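Local coordinates for histone-lysine N-methyltransferase, H3 lysine-9 specific SUVH6 (Arabidopsis thaliana, PDB 6A5K), which probably transfers methyl groups from S-adenosylmethionine to histone H3 at its K9 position, coupling this silencing mark to DNA methylation, at residues I314-F318 / Y343-T347; G376-Y382 / H477-A482. The protein carries 1 engineered substitution. All coordinates share one frame; numbering follows the deposited sequence.

Interaction 1: residues I314-F318 / Y343-T347; sequences IPYNF and YLRVT
The Phe-318 and Tyr-343 rings lie face on face in an offset stack, centroids 3.8 Å apart and planes only 3° from parallel, while the Tyr-316 ring takes Val-346 CG2 over the centre of one face and Leu-344 CD2 at its edge. Both segments are irregular loops of the pre-SET motif, the cysteine-rich zinc-cluster module, which has little regular secondary structure; here its loops meet through side chains. The Val-346 methyl is a CH-pi donor, with CG2 3.5 Å from the Tyr-316 ring centroid and close to the ring normal; a beta-branched residue suits the place because CG2, anti to the carbonyl carbon while CG1 is anti to the backbone N (chi1 178°), drops squarely onto the ring. Farther out, Tyr-316 OH meets Thr-347 CG2, and Glu-331 binds Thr-347 OG1 and, weakly, the same tyrosine hydroxyl. Leu-344, whose side chain also approaches a zinc ion, uses one methyl twice: CD2 lies 3.5 Å from Pro-315 CD and 3.8 Å from Ile-314 CG2, compact apolar partners for a branched tip. No direct hydrogen bond joins the segments; instead one water donates to Asn-317 O at 3.0 Å and to Tyr-343 O at 2.7 Å.

Interaction 2: residues G376-Y382 / H477-A482; sequences GSFICEY and HVMFFA
Glu-381 OE2 is gripped twice: His-477 ND1 donates to it at 2.6 Å, and a water donates to it at 2.7 Å. The carboxylate oxygen lies in the imidazole plane and is met on its syn side, though ND1 sits 32° out of the carboxylate plane. With CG anti to the backbone N (chi1 -176°) and the chain extended beyond, glutamate has the length to reach the ring; Asp-469 holds His-477 NE2, so acids at both nitrogens would favour a protonated imidazole. The same water also donates to Tyr-382 O and accepts from Val-478 N. A glutamine here would probably weaken the grip on His-477 ND1 by removing the negative charge that faces it. The strands, neighbours in a mixed four-stranded sheet and both within the SET domain, run antiparallel at 157°, and a beta bulge shifts the register between Phe-378 and Glu-381. Phe-378, Glu-381, Met-479 (selenomethionine) and Phe-481 share one sheet face; there SE lies 3.5 Å from Glu-381 CB, and the Phe-378 edge meets the Phe-481 face. Gly-376 has a positive phi at which a CB would jam against the preceding carbonyl O, calling for glycine. Phe-480 CE2 rests 3.8 Å from Tyr-382 CB, the side chains pointing the same way.

How the interactions relate
From the N terminus, the chain first closes interaction 1, where residues 343-347 return to 314-318 after the intervening strand 328-330. Interaction 2 opens later, beyond strands 355-359 and 365-369, and joins 376-382 to 477-482 across a much longer excursion. The two are therefore in series, neither nested nor crossed, yet they touch in space with centres about 13 Å apart. Thr-347 makes most of the contacts between them: its CG2 packs 3.4 Å from Phe-481 CZ and 3.5 Å from Phe-378 CD1, and Tyr-316 OH also approaches Phe-481 CZ. The pre-SET loops beside the zinc cluster are thus seated on the sheet face that carries Phe-378, Met-479 and Phe-481. Strand 328-330 lies in that same sheet.

Interaction 1: residues I314-F318 / Y343-T347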
loop_
_atom_site.group_PDB
_atom_site.type_symbol
_atom_site.label_atom_id
_atom_site.label_comp_id
_atom_site.label_asym_id
_atom_site.label_seq_id
_atom_site.Cartn_x
_atom_site.Cartn_y
_atom_site.Cartn_z
ATOM N N ILE A 314 16.115 -4.820 13.838
ATOM C CA ILE A 314 14.804 -4.213 14.034
ATOM C C ILE A 314 13.971 -4.405 12.776
ATOM O O ILE A 314 14.337 -3.894 11.719
ATOM C CB ILE A 314 14.921 -2.694 14.322
ATOM C CG1 ILE A 314 15.939 -2.428 15.427
ATOM C CG2 ILE A 314 13.566 -2.109 14.686
ATOM C CD1 ILE A 314 15.522 -2.972 16.756
ATOM N N PRO A 315 12.854 -5.142 12.872
ATOM C CA PRO A 315 12.089 -5.449 11.655
ATOM C C PRO A 315 11.210 -4.297 11.151
ATOM O O PRO A 315 10.518 -4.461 10.146
ATOM C CB PRO A 315 11.225 -6.641 12.083
ATOM C CG PRO A 315 11.074 -6.478 13.555
ATOM C CD PRO A 315 12.378 -5.912 14.034
ATOM N N TYR A 316 11.225 -3.165 11.847
ATOM C CA TYR A 316 10.516 -1.972 11.397
ATOM C C TYR A 316 11.513 -0.846 11.166
ATOM O O TYR A 316 12.556 -0.803 11.809
ATOM C CB TYR A 316 9.471 -1.520 12.429
ATOM C CG TYR A 316 8.369 -2.515 12.730
ATOM C CD1 TYR A 316 7.303 -2.697 11.849
ATOM C CD2 TYR A 316 8.373 -3.249 13.916
ATOM C CE1 TYR A 316 6.285 -3.601 12.132
ATOM C CE2 TYR A 316 7.359 -4.155 14.203
ATOM C CZ TYR A 316 6.323 -4.328 13.312
ATOM O OH TYR A 316 5.317 -5.230 13.604
ATOM N N ASN A 317 11.195 0.077 10.263
ATOM C CA ASN A 317 11.943 1.327 10.201
ATOM C C ASN A 317 11.478 2.256 11.317
ATOM O O ASN A 317 10.463 2.007 11.959
ATOM C CB ASN A 317 11.788 2.008 8.837
ATOM C CG ASN A 317 12.511 1.261 7.730
ATOM O OD1 ASN A 317 11.902 0.855 6.743
ATOM N ND2 ASN A 317 13.816 1.069 7.897
ATOM N N PHE A 318 12.206 3.344 11.534
ATOM C CA PHE A 318 11.885 4.243 12.639
ATOM C C PHE A 318 10.545 4.957 12.433
ATOM O O PHE A 318 9.986 5.513 13.381
ATOM C CB PHE A 318 12.999 5.272 12.842
ATOM C CG PHE A 318 14.252 4.707 13.464
ATOM C CD1 PHE A 318 14.352 3.357 13.768
ATOM C CD2 PHE A 318 15.325 5.535 13.754
ATOM C CE1 PHE A 318 15.502 2.840 14.335
ATOM C CE2 PHE A 318 16.481 5.027 14.329
ATOM C CZ PHE A 318 16.569 3.675 14.619
ATOM N N TYR A 343 10.433 1.508 18.756
ATOM C CA TYR A 343 10.378 1.119 17.349
ATOM C C TYR A 343 9.828 -0.296 17.178
ATOM O O TYR A 343 9.315 -0.656 16.115
ATOM C CB TYR A 343 11.771 1.243 16.731
ATOM C CG TYR A 343 12.303 2.664 16.762
ATOM C CD1 TYR A 343 11.548 3.717 16.261
ATOM C CD2 TYR A 343 13.551 2.953 17.308
ATOM C CE1 TYR A 343 12.025 5.023 16.286
ATOM C CE2 TYR A 343 14.039 4.256 17.335
ATOM C CZ TYR A 343 13.267 5.281 16.822
ATOM O OH TYR A 343 13.736 6.568 16.844
ATOM N N LEU A 344 9.928 -1.089 18.240
ATOM C CA LEU A 344 9.387 -2.441 18.246
ATOM C C LEU A 344 7.979 -2.513 18.843
ATOM O O LEU A 344 7.552 -3.569 19.293
ATOM C CB LEU A 344 10.311 -3.380 19.020
ATOM C CG LEU A 344 11.673 -3.659 18.393
ATOM C CD1 LEU A 344 12.464 -4.621 19.275
ATOM C CD2 LEU A 344 11.488 -4.224 16.991
ATOM N N ARG A 345 7.272 -1.390 18.873
ATOM C CA ARG A 345 5.862 -1.407 19.251
ATOM C C ARG A 345 5.046 -0.777 18.134
ATOM O O ARG A 345 4.996 0.442 18.001
ATOM C CB ARG A 345 5.624 -0.669 20.572
ATOM C CG ARG A 345 6.318 -1.276 21.777
ATOM C CD ARG A 345 5.946 -0.490 23.032
ATOM N NE ARG A 345 6.752 -0.838 24.197
ATOM C CZ ARG A 345 6.422 -1.782 25.069
ATOM N NH1 ARG A 345 5.317 -2.496 24.881
ATOM N NH2 ARG A 345 7.205 -2.025 26.115
ATOM N N VAL A 346 4.425 -1.616 17.316
ATOM C CA VAL A 346 3.680 -1.127 16.162
ATOM C C VAL A 346 2.270 -1.718 16.117
ATOM O O VAL A 346 1.297 -1.017 16.401
ATOM C CB VAL A 346 4.419 -1.437 14.836
ATOM C CG1 VAL A 346 3.598 -0.957 13.642
ATOM C CG2 VAL A 346 5.795 -0.791 14.827
ATOM N N THR A 347 2.156 -3.000 15.774
ATOM C CA THR A 347 0.840 -3.612 15.586
ATOM C C THR A 347 0.055 -3.701 16.901
ATOM O O THR A 347 -1.177 -3.761 16.894
ATOM C CB THR A 347 0.936 -5.035 14.955
ATOM O OG1 THR A 347 1.564 -5.949 15.867
ATOM C CG2 THR A 347 1.729 -4.991 13.675
HETATM O O HOH W 1 8.833 1.329 14.367
#

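Interaction 2: residues G376-Y382 / H477-A482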
loop_
_atom_site.group_PDB
_atom_site.type_symbol
_atom_site.label_atom_id
_atom_site.label_comp_id
_atom_site.label_asym_id
_atom_site.label_seq_id
_atom_site.Cartn_x
_atom_site.Cartn_y
_atom_site.Cartn_z
ATOM N N GLY A 376 4.033 -0.886 3.612
ATOM C CA GLY A 376 4.559 -1.318 4.896
ATOM C C GLY A 376 3.704 -0.923 6.090
ATOM O O GLY A 376 4.070 -1.197 7.234
ATOM N N SER A 377 2.562 -0.287 5.848
ATOM C CA SER A 377 1.690 0.100 6.963
ATOM C C SER A 377 0.927 -1.089 7.537
ATOM O O SER A 377 0.476 -1.962 6.798
ATOM C CB SER A 377 0.679 1.167 6.532
ATOM O OG SER A 377 1.325 2.340 6.093
ATOM N N PHE A 378 0.777 -1.098 8.859
ATOM C CA PHE A 378 -0.128 -2.017 9.535
ATOM C C PHE A 378 -1.579 -1.649 9.227
ATOM O O PHE A 378 -1.950 -0.474 9.262
ATOM C CB PHE A 378 0.122 -1.995 11.049
ATOM C CG PHE A 378 -0.905 -2.748 11.855
ATOM C CD1 PHE A 378 -1.066 -4.114 11.694
ATOM C CD2 PHE A 378 -1.694 -2.089 12.788
ATOM C CE1 PHE A 378 -2.003 -4.809 12.442
ATOM C CE2 PHE A 378 -2.628 -2.776 13.540
ATOM C CZ PHE A 378 -2.784 -4.142 13.370
ATOM N N ILE A 379 -2.391 -2.656 8.923
ATOM C CA ILE A 379 -3.803 -2.441 8.612
ATOM C C ILE A 379 -4.673 -2.774 9.820
ATOM O O ILE A 379 -5.260 -1.900 10.449
ATOM C CB ILE A 379 -4.279 -3.311 7.421
ATOM C CG1 ILE A 379 -3.329 -3.180 6.219
ATOM C CG2 ILE A 379 -5.732 -2.964 7.063
ATOM C CD1 ILE A 379 -3.138 -1.740 5.731
ATOM N N CYS A 380 -4.740 -4.061 10.132
ATOM C CA CYS A 380 -5.552 -4.557 11.237
ATOM C C CYS A 380 -5.138 -5.982 11.550
ATOM O O CYS A 380 -4.367 -6.585 10.809
ATOM C CB CYS A 380 -7.048 -4.512 10.895
ATOM S SG CYS A 380 -7.520 -5.643 9.559
ATOM N N GLU A 381 -5.666 -6.508 12.649
ATOM C CA GLU A 381 -5.480 -7.906 13.029
ATOM C C GLU A 381 -6.629 -8.749 12.492
ATOM O O GLU A 381 -7.716 -8.230 12.257
ATOM C CB GLU A 381 -5.399 -8.036 14.559
ATOM C CG GLU A 381 -5.105 -9.442 15.075
ATOM C CD GLU A 381 -4.738 -9.466 16.553
ATOM O OE1 GLU A 381 -4.772 -8.399 17.199
ATOM O OE2 GLU A 381 -4.414 -10.554 17.070
ATOM N N TYR A 382 -6.392 -10.044 12.290
ATOM C CA TYR A 382 -7.505 -10.970 12.108
ATOM C C TYR A 382 -7.949 -11.444 13.483
ATOM O O TYR A 382 -7.308 -12.299 14.090
ATOM C CB TYR A 382 -7.124 -12.161 11.220
ATOM C CG TYR A 382 -8.337 -12.908 10.708
ATOM C CD1 TYR A 382 -8.962 -13.881 11.483
ATOM C CD2 TYR A 382 -8.861 -12.634 9.453
ATOM C CE1 TYR A 382 -10.082 -14.555 11.021
ATOM C CE2 TYR A 382 -9.979 -13.303 8.984
ATOM C CZ TYR A 382 -10.583 -14.263 9.774
ATOM O OH TYR A 382 -11.694 -14.927 9.306
ATOM N N HIS A 477 -0.264 -13.609 16.708
ATOM C CA HIS A 477 -1.219 -12.649 16.175
ATOM C C HIS A 477 -1.078 -12.604 14.660
ATOM O O HIS A 477 0.039 -12.594 14.140
ATOM C CB HIS A 477 -0.991 -11.258 16.768
ATOM C CG HIS A 477 -1.230 -11.184 18.241
ATOM N ND1 HIS A 477 -2.474 -10.945 18.784
ATOM C CD2 HIS A 477 -0.383 -11.322 19.291
ATOM C CE1 HIS A 477 -2.385 -10.944 20.103
ATOM N NE2 HIS A 477 -1.126 -11.172 20.434
ATOM N N VAL A 478 -2.205 -12.580 13.953
ATOM C CA VAL A 478 -2.164 -12.445 12.498
ATOM C C VAL A 478 -2.404 -10.980 12.140
ATOM O O VAL A 478 -3.510 -10.464 12.299
ATOM C CB VAL A 478 -3.194 -13.372 11.823
ATOM C CG1 VAL A 478 -3.298 -13.091 10.323
ATOM C CG2 VAL A 478 -2.811 -14.837 12.081
HETATM N N MSE A 479 -1.349 -10.305 11.689
HETATM C CA MSE A 479 -1.398 -8.868 11.434
HETATM C C MSE A 479 -1.246 -8.591 9.946
HETATM O O MSE A 479 -0.291 -9.059 9.333
HETATM C CB MSE A 479 -0.285 -8.152 12.204
HETATM C CG MSE A 479 -0.226 -8.519 13.695
HETATM SE SE MSE A 479 -1.878 -8.017 14.571
HETATM C CE MSE A 479 -1.207 -7.651 16.373
ATOM N N PHE A 480 -2.156 -7.816 9.364
ATOM C CA PHE A 480 -2.032 -7.493 7.943
ATOM C C PHE A 480 -1.219 -6.227 7.684
ATOM O O PHE A 480 -1.368 -5.225 8.389
ATOM C CB PHE A 480 -3.416 -7.356 7.314
ATOM C CG PHE A 480 -4.220 -8.609 7.386
ATOM C CD1 PHE A 480 -3.946 -9.663 6.532
ATOM C CD2 PHE A 480 -5.240 -8.746 8.314
ATOM C CE1 PHE A 480 -4.680 -10.829 6.591
ATOM C CE2 PHE A 480 -5.971 -9.912 8.383
ATOM C CZ PHE A 480 -5.693 -10.952 7.520
ATOM N N PHE A 481 -0.365 -6.292 6.662
ATOM C CA PHE A 481 0.465 -5.165 6.235
ATOM C C PHE A 481 0.274 -4.876 4.741
ATOM O O PHE A 481 0.080 -5.796 3.947
ATOM C CB PHE A 481 1.951 -5.451 6.489
ATOM C CG PHE A 481 2.357 -5.375 7.934
ATOM C CD1 PHE A 481 2.211 -6.478 8.769
ATOM C CD2 PHE A 481 2.905 -4.211 8.449
ATOM C CE1 PHE A 481 2.589 -6.413 10.099
ATOM C CE2 PHE A 481 3.289 -4.142 9.786
ATOM C CZ PHE A 481 3.136 -5.237 10.601
ATOM N N ALA A 482 0.359 -3.605 4.361
ATOM C CA ALA A 482 0.331 -3.226 2.943
ATOM C C ALA A 482 1.640 -3.575 2.228
ATOM O O ALA A 482 2.726 -3.323 2.752
ATOM C CB ALA A 482 0.041 -1.729 2.803
HETATM O O HOH W 2 -4.596 -12.705 15.396
#